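Local coordinates for putative phenazine biosynthesis PhzC/PhzF protein (Clostridium difficile, PDB 4DUN) that probably acts as an isomerase of the PhzF family, at residues P162-L167 with R190-E195; Q155-Y160 with I178-S183; L210-S215 with N243-S248. All coordinates share one frame; numbering follows the deposited sequence.

Interaction 1 (P162-L167 with R190-E195); sequences PNYAQL and RYFCPE
P162 lies over one face of the F192 ring, one of the main contacts between the turn and short helix at 162-167 and the end of strand 187-193. This is a CH-pi contact: P162 CB stands 4.2 Å from the centroid of the F192 ring, 27° off its normal. P162 CG reaches the rim, 3.6 Å from F192 CE1.

The other apolar contacts come from the first turn of the helix. The hydroxyl end of Y164 meets F192 at its edge, with Y164 OH 3.7 Å from F192 CD1. F192 CB lies at the edge of the Y164 ring, and the two side chains cross at about a right angle. Y164 CD1 is also 3.8 Å from P194 CA. L167 CB packs 3.7 Å from P194 CG, and L167 CD1 touches F192 CB. F192 has CG anti to its carbonyl carbon (chi1 -56°), which places the ring under P162.

Polar bonds stay within each side or lead outward. N163 is the N-cap of the helix, and N163 OD1 accepts from Q166 N at 3.2 Å, from above the carbonyl plane. The edge of the F192 ring at CZ meets one face of the R190 guanidinium. R190 NE makes a salt bridge with E199, and NH1 bonds to V157 O and Y160 O. The C193 side chain lies about 4 Å from a bound molecule, probably from the crystallisation liquor, and about 8 Å from that of E47, the predicted active-site residue.

Apolar packing, with no polar bond between the segments, thus holds the short helix against the strand end.

Interaction 2 (Q155-Y160 with I178-S183); sequences QEVINY and ITAQGS
V157 and I178 pack side by side where helix 154-159 lies on strand 176-181, their side chains sliding past each other in opposite directions. The side-chain contacts are apolar. The two branches of V157 divide the work. CG1 is anti to the backbone N (chi1 169°) and meets I178, with V157 CG1 4.0 Å from I178 CD1. V157 CG2 points at the strand and sits 3.7 Å from A180 CB, close also to the backbone carbonyl carbon of T179.

I178 is gripped at its far end. Its CD1 fits between the last turn of the helix and the residue that follows: I178 CD1 is 3.4 Å from Y160 CB and 3.5 Å from V157 O. CD1 makes the close contact with Y160. I178 CG2 lies more loosely over the centre of one face of the Y160 ring, 4.3 Å above the plane.

One side-chain bond lies within the helix. Q155 NE2 donates to N159 OD1 at 3.0 Å, one turn on, in a nearly straight bond with an N-H...O angle of 162°. Y160 is the first residue to leave helical angles, and its hydroxyl leads outward to bond I134 O.

The segments 155-159 and 178-181 run roughly antiparallel (153°), with their axes 8.0 Å apart. Strand 176-181 pairs with 147-150 and 187-193; L149 and F192 from these neighbours flank I178. T179 faces away from the helix, and its side chain touches helix 207-218. The strand thus lies between two helices, 154-159 toward one side and 207-218 toward the other.

Interaction 3 (L210-S215 with N243-S248); sequences LIPYWS and NTVKIS
I211 carries nearly all of this contact, meeting V245 and I247 of strand 244-259. Its side chain and that of V245 reach toward each other tip to tip. The two branches of I211 part company. I211 CG2, anti to the backbone N, sits 3.7 Å from V245 CG1. The longer branch passes beside V245 and goes further along the strand. Its end, I211 CD1, is 3.9 Å from V245 CB and 3.7 Å from I247 CG1. I211 CD1 also lies 4.0 Å from K246 O, so it spans three residues of the strand. V245 CG2 meets I211 CD1 as well, at 4.0 Å. I247 starts to one side of the helix, but its end bends back to meet I211.

P212 comes next and adds a lighter touch, with P212 CD 4.4 Å from V245 CG1. Its ring nitrogen has no hydrogen to give, and the helix is kinked here because that N makes no bond to the preceding turn. Y213 and W214 turn to other parts of the fold: Y213 meets the ring of Y142, while W214 stacks with F187 and bonds through NE1 to T179. Beyond them the helix stays regular, with S215 N bonded to I211 O at 2.8 Å. The S215 hydroxyl is held by K220 O.

The helix segment crosses the strand segment at 105°, with axes 9.6 Å apart. M223, C237 and V239 of neighbouring strands also touch I211, and F116 touches V245 and I247. The chemistry is that of a hydrophobic core: branched aliphatic carbons meet, and the join between helix 207-218 and strand 244-259 rests on shape and burial rather than on directed bonds.

Overall arrangement
From the N terminus, helix 154-159 comes first and packs on strand 176-181 in interaction 2, which closes the loop from 160 to 178. The chain between them carries the 162-167 turn, whose partner at 190-195 lies beyond that strand, so interaction 1 closes the loop from 167 to 190. Interactions 1 and 2 therefore cross, their segments alternating. They are also in direct contact: R190 and F192 meet the 155-160 segment. Interaction 3 opens after both have closed. It closes a loop from helix 207-218 through strands 222-227 and 233-239 to strand 244-259. T179 and W214 link it to interaction 2. Interaction 1 stays clear of it, with nearest atoms about 6 Å apart.

Interaction 1 (P162-L167 with R190-E195)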
loop_
_atom_site.group_PDB
_atom_site.type_symbol
_atom_site.label_atom_id
_atom_site.label_comp_id
_atom_site.label_asym_id
_atom_site.label_seq_id
_atom_site.Cartn_x
_atom_site.Cartn_y
_atom_site.Cartn_z
ATOM N N PRO A 162 15.829 13.046 2.485
ATOM C CA PRO A 162 15.163 13.545 3.694
ATOM C C PRO A 162 15.460 12.727 4.944
ATOM O O PRO A 162 15.588 11.498 4.896
ATOM C CB PRO A 162 13.671 13.474 3.334
ATOM C CG PRO A 162 13.591 12.370 2.309
ATOM C CD PRO A 162 14.862 12.488 1.514
ATOM N N ASN A 163 15.575 13.444 6.067
ATOM C CA ASN A 163 15.710 12.894 7.411
ATOM C C ASN A 163 14.396 13.250 8.080
ATOM O O ASN A 163 14.249 14.376 8.558
ATOM C CB ASN A 163 16.940 13.480 8.124
ATOM C CG ASN A 163 17.192 12.906 9.501
ATOM O OD1 ASN A 163 16.279 12.670 10.304
ATOM N ND2 ASN A 163 18.456 12.750 9.843
ATOM N N TYR A 164 13.396 12.348 8.021
ATOM C CA TYR A 164 12.050 12.695 8.503
ATOM C C TYR A 164 11.981 13.010 9.988
ATOM O O TYR A 164 11.171 13.862 10.357
ATOM C CB TYR A 164 11.006 11.644 8.133
ATOM C CG TYR A 164 10.806 11.534 6.640
ATOM C CD1 TYR A 164 10.260 12.589 5.909
ATOM C CD2 TYR A 164 11.237 10.411 5.941
ATOM C CE1 TYR A 164 10.092 12.503 4.528
ATOM C CE2 TYR A 164 11.076 10.313 4.560
ATOM C CZ TYR A 164 10.497 11.359 3.859
ATOM O OH TYR A 164 10.358 11.274 2.496
ATOM N N ALA A 165 12.845 12.392 10.817
ATOM C CA ALA A 165 12.895 12.646 12.263
ATOM C C ALA A 165 13.232 14.119 12.526
ATOM O O ALA A 165 12.580 14.757 13.354
ATOM C CB ALA A 165 13.916 11.734 12.934
ATOM N N GLN A 166 14.204 14.661 11.778
ATOM C CA GLN A 166 14.623 16.057 11.885
ATOM C C GLN A 166 13.551 17.001 11.310
ATOM O O GLN A 166 13.220 17.999 11.949
ATOM C CB GLN A 166 15.981 16.281 11.188
ATOM C CG GLN A 166 17.169 15.603 11.884
ATOM C CD GLN A 166 17.560 16.290 13.169
ATOM O OE1 GLN A 166 16.918 16.124 14.211
ATOM N NE2 GLN A 166 18.636 17.064 13.127
ATOM N N LEU A 167 12.983 16.662 10.133
ATOM C CA LEU A 167 11.954 17.472 9.478
ATOM C C LEU A 167 10.661 17.553 10.317
ATOM O O LEU A 167 10.014 18.600 10.319
ATOM C CB LEU A 167 11.662 16.956 8.057
ATOM C CG LEU A 167 12.826 17.033 7.034
ATOM C CD1 LEU A 167 12.397 16.451 5.692
ATOM C CD2 LEU A 167 13.352 18.467 6.867
ATOM N N ARG A 190 10.492 18.981 -4.981
ATOM C CA ARG A 190 10.209 17.747 -4.265
ATOM C C ARG A 190 9.492 18.173 -2.990
ATOM O O ARG A 190 9.807 19.227 -2.424
ATOM C CB ARG A 190 11.452 16.902 -3.992
ATOM C CG ARG A 190 12.015 16.249 -5.263
ATOM C CD ARG A 190 13.362 15.645 -5.002
ATOM N NE ARG A 190 13.258 14.452 -4.169
ATOM C CZ ARG A 190 14.275 13.887 -3.533
ATOM N NH1 ARG A 190 15.503 14.409 -3.622
ATOM N NH2 ARG A 190 14.082 12.800 -2.801
ATOM N N TYR A 191 8.488 17.400 -2.587
ATOM C CA TYR A 191 7.656 17.731 -1.434
ATOM C C TYR A 191 7.721 16.591 -0.422
ATOM O O TYR A 191 7.411 15.449 -0.760
ATOM C CB TYR A 191 6.206 17.991 -1.905
ATOM C CG TYR A 191 5.270 18.497 -0.833
ATOM C CD1 TYR A 191 4.663 17.621 0.062
ATOM C CD2 TYR A 191 4.874 19.831 -0.802
ATOM C CE1 TYR A 191 3.765 18.081 1.035
ATOM C CE2 TYR A 191 3.987 20.305 0.169
ATOM C CZ TYR A 191 3.434 19.425 1.085
ATOM O OH TYR A 191 2.552 19.884 2.033
ATOM N N PHE A 192 8.093 16.906 0.819
ATOM C CA PHE A 192 8.239 15.916 1.886
ATOM C C PHE A 192 7.175 16.094 2.967
ATOM O O PHE A 192 6.928 17.218 3.435
ATOM C CB PHE A 192 9.661 15.984 2.497
ATOM C CG PHE A 192 10.728 15.806 1.431
ATOM C CD1 PHE A 192 11.007 14.548 0.905
ATOM C CD2 PHE A 192 11.415 16.903 0.921
ATOM C CE1 PHE A 192 11.952 14.389 -0.120
ATOM C CE2 PHE A 192 12.352 16.746 -0.107
ATOM C CZ PHE A 192 12.620 15.484 -0.611
ATOM N N CYS A 193 6.557 14.956 3.363
ATOM C CA CYS A 193 5.510 14.852 4.379
ATOM C C CYS A 193 6.119 14.185 5.617
ATOM O O CYS A 193 6.141 12.944 5.702
ATOM C CB CYS A 193 4.315 14.070 3.838
ATOM S SG CYS A 193 3.777 14.598 2.193
ATOM N N PRO A 194 6.663 14.996 6.559
ATOM C CA PRO A 194 7.396 14.418 7.697
ATOM C C PRO A 194 6.574 13.501 8.606
ATOM O O PRO A 194 7.104 12.475 9.041
ATOM C CB PRO A 194 7.903 15.656 8.450
ATOM C CG PRO A 194 7.983 16.730 7.376
ATOM C CD PRO A 194 6.749 16.475 6.579
ATOM N N GLU A 195 5.294 13.826 8.849
ATOM C CA GLU A 195 4.466 13.003 9.731
ATOM C C GLU A 195 4.016 11.721 9.029
ATOM O O GLU A 195 3.740 10.731 9.705
ATOM C CB GLU A 195 3.268 13.789 10.285
ATOM C CG GLU A 195 3.654 14.783 11.370
ATOM C CD GLU A 195 4.184 14.207 12.676
ATOM O OE1 GLU A 195 3.764 13.091 13.064
ATOM O OE2 GLU A 195 5.011 14.890 13.322
#

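Interaction 2 (Q155-Y160 with I178-S183)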
loop_
_atom_site.group_PDB
_atom_site.type_symbol
_atom_site.label_atom_id
_atom_site.label_comp_id
_atom_site.label_asym_id
_atom_site.label_seq_id
_atom_site.Cartn_x
_atom_site.Cartn_y
_atom_site.Cartn_z
ATOM N N GLN A 155 20.306 19.430 -9.741
ATOM C CA GLN A 155 21.134 18.370 -9.174
ATOM C C GLN A 155 21.011 18.337 -7.641
ATOM O O GLN A 155 20.872 17.252 -7.079
ATOM C CB GLN A 155 22.617 18.511 -9.585
ATOM C CG GLN A 155 23.420 17.227 -9.338
ATOM C CD GLN A 155 22.815 16.029 -10.045
ATOM O OE1 GLN A 155 22.640 16.028 -11.267
ATOM N NE2 GLN A 155 22.431 15.007 -9.287
ATOM N N GLU A 156 21.019 19.508 -6.981
ATOM C CA GLU A 156 20.904 19.562 -5.514
ATOM C C GLU A 156 19.522 19.060 -5.049
ATOM O O GLU A 156 19.441 18.343 -4.040
ATOM C CB GLU A 156 21.177 20.970 -4.979
ATOM C CG GLU A 156 22.656 21.306 -4.921
ATOM C CD GLU A 156 22.995 22.572 -4.159
ATOM O OE1 GLU A 156 22.058 23.278 -3.716
ATOM O OE2 GLU A 156 24.203 22.840 -3.973
ATOM N N VAL A 157 18.470 19.340 -5.838
ATOM C CA VAL A 157 17.101 18.859 -5.569
ATOM C C VAL A 157 17.104 17.322 -5.671
ATOM O O VAL A 157 16.638 16.658 -4.752
ATOM C CB VAL A 157 16.052 19.539 -6.493
ATOM C CG1 VAL A 157 14.677 18.860 -6.397
ATOM C CG2 VAL A 157 15.933 21.026 -6.149
ATOM N N ILE A 158 17.681 16.769 -6.747
ATOM C CA ILE A 158 17.795 15.312 -6.948
ATOM C C ILE A 158 18.602 14.667 -5.788
ATOM O O ILE A 158 18.210 13.611 -5.296
ATOM C CB ILE A 158 18.440 14.999 -8.337
ATOM C CG1 ILE A 158 17.549 15.506 -9.504
ATOM C CG2 ILE A 158 18.768 13.491 -8.507
ATOM C CD1 ILE A 158 18.275 15.612 -10.856
ATOM N N ASN A 159 19.727 15.292 -5.375
ATOM C CA ASN A 159 20.631 14.749 -4.344
ATOM C C ASN A 159 20.055 14.686 -2.937
ATOM O O ASN A 159 20.515 13.875 -2.126
ATOM C CB ASN A 159 21.920 15.577 -4.282
ATOM C CG ASN A 159 22.814 15.393 -5.480
ATOM O OD1 ASN A 159 22.583 14.531 -6.335
ATOM N ND2 ASN A 159 23.860 16.203 -5.570
ATOM N N TYR A 160 19.093 15.555 -2.633
ATOM C CA TYR A 160 18.540 15.645 -1.290
ATOM C C TYR A 160 17.945 14.318 -0.819
ATOM O O TYR A 160 17.242 13.651 -1.567
ATOM C CB TYR A 160 17.487 16.749 -1.254
ATOM C CG TYR A 160 17.004 17.110 0.131
ATOM C CD1 TYR A 160 15.863 16.516 0.670
ATOM C CD2 TYR A 160 17.629 18.113 0.867
ATOM C CE1 TYR A 160 15.408 16.852 1.946
ATOM C CE2 TYR A 160 17.153 18.492 2.121
ATOM C CZ TYR A 160 16.040 17.860 2.656
ATOM O OH TYR A 160 15.561 18.239 3.883
ATOM N N ILE A 178 11.535 21.579 -1.486
ATOM C CA ILE A 178 12.836 21.976 -1.998
ATOM C C ILE A 178 12.597 22.331 -3.471
ATOM O O ILE A 178 11.808 21.663 -4.134
ATOM C CB ILE A 178 13.978 20.953 -1.757
ATOM C CG1 ILE A 178 13.681 19.589 -2.431
ATOM C CG2 ILE A 178 14.295 20.816 -0.258
ATOM C CD1 ILE A 178 14.875 18.591 -2.419
ATOM N N THR A 179 13.172 23.433 -3.959
ATOM C CA THR A 179 12.893 23.854 -5.337
ATOM C C THR A 179 14.141 24.450 -5.984
ATOM O O THR A 179 15.017 24.939 -5.280
ATOM C CB THR A 179 11.693 24.863 -5.355
ATOM O OG1 THR A 179 11.296 25.118 -6.699
ATOM C CG2 THR A 179 12.016 26.193 -4.667
ATOM N N ALA A 180 14.214 24.407 -7.330
ATOM C CA ALA A 180 15.318 25.014 -8.097
ATOM C C ALA A 180 14.879 25.187 -9.533
ATOM O O ALA A 180 13.819 24.672 -9.902
ATOM C CB ALA A 180 16.568 24.126 -8.036
ATOM N N GLN A 181 15.662 25.915 -10.348
ATOM C CA GLN A 181 15.345 26.015 -11.780
ATOM C C GLN A 181 15.535 24.632 -12.419
ATOM O O GLN A 181 16.407 23.877 -11.982
ATOM C CB GLN A 181 16.259 27.032 -12.473
ATOM C CG GLN A 181 15.699 28.429 -12.512
ATOM C CD GLN A 181 16.569 29.327 -13.346
ATOM O OE1 GLN A 181 16.493 29.335 -14.580
ATOM N NE2 GLN A 181 17.409 30.098 -12.687
ATOM N N GLY A 182 14.743 24.304 -13.433
ATOM C CA GLY A 182 14.866 22.997 -14.082
ATOM C C GLY A 182 15.818 22.956 -15.264
ATOM O O GLY A 182 16.106 23.990 -15.882
ATOM N N SER A 183 16.288 21.736 -15.604
ATOM C CA SER A 183 17.157 21.478 -16.758
ATOM C C SER A 183 16.317 21.385 -18.035
ATOM O O SER A 183 16.689 21.952 -19.052
ATOM C CB SER A 183 17.935 20.179 -16.554
ATOM O OG SER A 183 17.044 19.077 -16.436
#

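Interaction 3 (L210-S215 with N243-S248)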
loop_
_atom_site.group_PDB
_atom_site.type_symbol
_atom_site.label_atom_id
_atom_site.label_comp_id
_atom_site.label_asym_id
_atom_site.label_seq_id
_atom_site.Cartn_x
_atom_site.Cartn_y
_atom_site.Cartn_z
ATOM N N LEU A 210 4.739 28.064 -5.631
ATOM C CA LEU A 210 5.846 27.930 -6.574
ATOM C C LEU A 210 5.607 28.707 -7.848
ATOM O O LEU A 210 6.553 29.308 -8.364
ATOM C CB LEU A 210 6.151 26.446 -6.890
ATOM C CG LEU A 210 6.687 25.609 -5.712
ATOM C CD1 LEU A 210 6.742 24.123 -6.087
ATOM C CD2 LEU A 210 8.090 26.114 -5.222
ATOM N N ILE A 211 4.349 28.747 -8.331
ATOM C CA ILE A 211 4.011 29.458 -9.575
ATOM C C ILE A 211 4.274 30.979 -9.414
ATOM O O ILE A 211 5.069 31.479 -10.212
ATOM C CB ILE A 211 2.591 29.154 -10.089
ATOM C CG1 ILE A 211 2.490 27.656 -10.547
ATOM C CG2 ILE A 211 2.187 30.129 -11.206
ATOM C CD1 ILE A 211 1.041 27.186 -10.827
ATOM N N PRO A 212 3.682 31.739 -8.438
ATOM C CA PRO A 212 4.004 33.180 -8.358
ATOM C C PRO A 212 5.489 33.409 -8.112
ATOM O O PRO A 212 6.057 34.345 -8.676
ATOM C CB PRO A 212 3.159 33.688 -7.175
ATOM C CG PRO A 212 2.816 32.450 -6.380
ATOM C CD PRO A 212 2.686 31.360 -7.414
ATOM N N TYR A 213 6.119 32.560 -7.307
ATOM C CA TYR A 213 7.542 32.736 -7.054
ATOM C C TYR A 213 8.438 32.586 -8.286
ATOM O O TYR A 213 9.254 33.451 -8.555
ATOM C CB TYR A 213 8.043 31.790 -5.961
ATOM C CG TYR A 213 9.538 31.876 -5.826
ATOM C CD1 TYR A 213 10.129 32.896 -5.102
ATOM C CD2 TYR A 213 10.360 30.982 -6.478
ATOM C CE1 TYR A 213 11.507 33.000 -5.008
ATOM C CE2 TYR A 213 11.724 31.074 -6.395
ATOM C CZ TYR A 213 12.303 32.082 -5.658
ATOM O OH TYR A 213 13.676 32.163 -5.591
ATOM N N TRP A 214 8.242 31.529 -9.068
ATOM C CA TRP A 214 9.042 31.334 -10.275
ATOM C C TRP A 214 8.581 32.239 -11.414
ATOM O O TRP A 214 9.415 32.643 -12.234
ATOM C CB TRP A 214 9.071 29.859 -10.683
ATOM C CG TRP A 214 9.936 29.029 -9.775
ATOM C CD1 TRP A 214 9.521 28.111 -8.852
ATOM C CD2 TRP A 214 11.368 29.088 -9.668
ATOM N NE1 TRP A 214 10.609 27.544 -8.228
ATOM C CE2 TRP A 214 11.752 28.153 -8.680
ATOM C CE3 TRP A 214 12.364 29.840 -10.317
ATOM C CZ2 TRP A 214 13.086 27.950 -8.324
ATOM C CZ3 TRP A 214 13.686 29.643 -9.952
ATOM C CH2 TRP A 214 14.041 28.686 -8.991
ATOM N N SER A 215 7.277 32.606 -11.444
ATOM C CA SER A 215 6.782 33.558 -12.442
ATOM C C SER A 215 7.553 34.889 -12.357
ATOM O O SER A 215 7.935 35.422 -13.395
ATOM C CB SER A 215 5.294 33.829 -12.251
ATOM O OG SER A 215 4.863 34.824 -13.166
ATOM N N ASN A 243 -5.565 36.937 -9.312
ATOM C CA ASN A 243 -4.758 36.338 -8.232
ATOM C C ASN A 243 -5.077 34.840 -8.102
ATOM O O ASN A 243 -5.276 34.316 -6.998
ATOM C CB ASN A 243 -4.910 37.059 -6.887
ATOM C CG ASN A 243 -4.574 38.535 -6.926
ATOM O OD1 ASN A 243 -5.333 39.375 -6.438
ATOM N ND2 ASN A 243 -3.448 38.891 -7.527
ATOM N N THR A 244 -5.161 34.163 -9.247
ATOM C CA THR A 244 -5.342 32.713 -9.259
ATOM C C THR A 244 -4.292 32.120 -10.154
ATOM O O THR A 244 -3.649 32.839 -10.928
ATOM C CB THR A 244 -6.766 32.257 -9.675
ATOM O OG1 THR A 244 -7.027 32.623 -11.033
ATOM C CG2 THR A 244 -7.870 32.756 -8.719
ATOM N N VAL A 245 -4.115 30.804 -10.048
ATOM C CA VAL A 245 -3.186 30.051 -10.870
ATOM C C VAL A 245 -3.908 28.832 -11.426
ATOM O O VAL A 245 -4.830 28.307 -10.790
ATOM C CB VAL A 245 -1.871 29.652 -10.121
ATOM C CG1 VAL A 245 -1.053 30.881 -9.679
ATOM C CG2 VAL A 245 -2.152 28.738 -8.932
ATOM N N LYS A 246 -3.492 28.376 -12.615
ATOM C CA LYS A 246 -4.031 27.162 -13.190
ATOM C C LYS A 246 -2.957 26.074 -13.083
ATOM O O LYS A 246 -1.793 26.306 -13.442
ATOM C CB LYS A 246 -4.468 27.371 -14.651
ATOM C CG LYS A 246 -5.251 26.180 -15.209
ATOM C CD LYS A 246 -5.440 26.263 -16.734
ATOM C CE LYS A 246 -6.498 27.239 -17.175
ATOM N NZ LYS A 246 -6.644 27.230 -18.656
ATOM N N ILE A 247 -3.348 24.920 -12.537
ATOM C CA ILE A 247 -2.508 23.735 -12.374
ATOM C C ILE A 247 -3.158 22.649 -13.220
ATOM O O ILE A 247 -4.351 22.376 -13.044
ATOM C CB ILE A 247 -2.382 23.407 -10.859
ATOM C CG1 ILE A 247 -1.330 24.378 -10.258
ATOM C CG2 ILE A 247 -1.985 21.933 -10.581
ATOM C CD1 ILE A 247 -1.723 25.029 -8.997
ATOM N N SER A 248 -2.391 22.068 -14.172
ATOM C CA SER A 248 -2.946 21.045 -15.053
ATOM C C SER A 248 -2.064 19.831 -15.116
ATOM O O SER A 248 -0.834 19.939 -15.022
ATOM C CB SER A 248 -3.151 21.583 -16.472
ATOM O OG SER A 248 -3.860 22.809 -16.500
#